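Local coordinates for endonuclease 8-like L720 (Acanthamoeba polyphaga mimivirus, PDB 4MB7), which is an endonuclease VIII-like protein of the formamidopyrimidine-DNA glycosylase family, with a helical H2TH domain and a bound zinc ion, at residues N160-S163 with D169-L172. Residues are numbered along the deposited sequence; the frame is centred on the assembly and turned at random.
Sequences NIHS and DFLL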
loop_
_atom_site.group_PDB
_atom_site.type_symbol
_atom_site.label_atom_id
_atom_site.label_comp_id
_atom_site.label_asym_id
_atom_site.label_seq_id
_atom_site.Cartn_x
_atom_site.Cartn_y
_atom_site.Cartn_z
ATOM N N ASN A 160 10.496 10.959 17.391
ATOM C CA ASN A 160 11.750 11.161 18.106
ATOM C C ASN A 160 12.952 10.629 17.330
ATOM O O ASN A 160 14.032 11.216 17.364
ATOM C CB ASN A 160 11.688 10.509 19.489
ATOM N N ILE A 161 12.754 9.515 16.631
ATOM C CA ILE A 161 13.824 8.883 15.865
ATOM C C ILE A 161 14.155 9.654 14.586
ATOM O O ILE A 161 15.323 9.902 14.286
ATOM C CB ILE A 161 13.472 7.419 15.512
ATOM C CG1 ILE A 161 13.405 6.568 16.782
ATOM C CG2 ILE A 161 14.486 6.838 14.541
ATOM C CD1 ILE A 161 13.061 5.114 16.529
ATOM N N HIS A 162 13.122 10.040 13.842
ATOM C CA HIS A 162 13.309 10.726 12.566
ATOM C C HIS A 162 13.091 12.232 12.683
ATOM O O HIS A 162 12.554 12.863 11.772
ATOM C CB HIS A 162 12.364 10.146 11.513
ATOM C CG HIS A 162 12.582 8.691 11.241
ATOM N ND1 HIS A 162 13.307 8.237 10.159
ATOM C CD2 HIS A 162 12.175 7.587 11.910
ATOM C CE1 HIS A 162 13.334 6.916 10.173
ATOM N NE2 HIS A 162 12.656 6.497 11.226
ATOM N N SER A 163 13.522 12.802 13.804
ATOM C CA SER A 163 13.304 14.217 14.086
ATOM C C SER A 163 13.999 15.147 13.090
ATOM O O SER A 163 13.557 16.274 12.874
ATOM C CB SER A 163 13.761 14.551 15.508
ATOM O OG SER A 163 15.135 14.248 15.685
ATOM N N ASP A 169 9.368 13.076 3.834
ATOM C CA ASP A 169 10.126 11.846 3.993
ATOM C C ASP A 169 9.524 10.975 5.077
ATOM O O ASP A 169 9.429 9.773 4.923
ATOM C CB ASP A 169 11.581 12.141 4.354
ATOM C CG ASP A 169 12.454 12.384 3.138
ATOM O OD1 ASP A 169 11.973 12.231 1.998
ATOM O OD2 ASP A 169 13.639 12.732 3.330
ATOM N N PHE A 170 9.117 11.594 6.176
ATOM C CA PHE A 170 8.555 10.865 7.306
ATOM C C PHE A 170 7.168 10.298 6.995
ATOM O O PHE A 170 6.835 9.194 7.423
ATOM C CB PHE A 170 8.509 11.752 8.552
ATOM C CG PHE A 170 8.065 11.033 9.792
ATOM C CD1 PHE A 170 8.754 9.922 10.249
ATOM C CD2 PHE A 170 6.969 11.477 10.511
ATOM C CE1 PHE A 170 8.351 9.260 11.392
ATOM C CE2 PHE A 170 6.562 10.820 11.657
ATOM C CZ PHE A 170 7.254 9.711 12.099
ATOM N N LEU A 171 6.368 11.052 6.246
ATOM C CA LEU A 171 5.023 10.610 5.884
ATOM C C LEU A 171 5.057 9.438 4.910
ATOM O O LEU A 171 4.071 8.716 4.761
ATOM C CB LEU A 171 4.213 11.759 5.281
ATOM C CG LEU A 171 3.793 12.885 6.229
ATOM C CD1 LEU A 171 2.937 13.896 5.488
ATOM C CD2 LEU A 171 3.053 12.328 7.436
ATOM N N LEU A 172 6.195 9.258 4.248
ATOM C CA LEU A 172 6.364 8.175 3.287
ATOM C C LEU A 172 7.084 6.975 3.899
ATOM O O LEU A 172 7.318 5.973 3.225
ATOM C CB LEU A 172 7.118 8.674 2.056
ATOM C CG LEU A 172 6.355 9.651 1.162
ATOM C CD1 LEU A 172 7.290 10.315 0.166
ATOM C CD2 LEU A 172 5.227 8.928 0.442
#
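H162 and F170 make the whole of this small contact, which buries 82 Å² in all and is shared almost evenly between the two residues. It is entirely nonpolar. CB of H162 sits 3.8 Å from CD1 of F170, so the methylene of the histidine, more than its imidazole, rests against the CD1 and CE1 atoms of the phenylalanine ring. The imidazole joins in through its root, with CG of H162 4.1 Å from CD1 of F170. The two side chains cross at roughly a right angle, while their ring planes are inclined by 36°, so the rings are neither stacked nor edge-to-face. F170 reaches across because its CG lies anti to the backbone N (chi1 -174°), which carries the ring toward H162 although its CB does not start out in that direction.

Both segments belong to the H2TH (helix-two-turn-helix) region. H162 is the first residue to leave helical geometry at the end of helix 148-161, and the short helix 167-171 follows after a brief connection; the contact thus joins the residue just past helix 148-161 to the next helix in the chain, with the CA atoms of H162 and F170 7.1 Å apart.

The buried F170 side chain also packs on L155 and I159 of helix 148-161, and its ring meets that of F177 edge-to-face, whereas the partly exposed H162 also touches D173. D169 ties the short helix to the zinc-bearing part of the chain: its OD2 accepts a hydrogen bond from the backbone N of L260, and its carbonyl oxygen one from NE of R261.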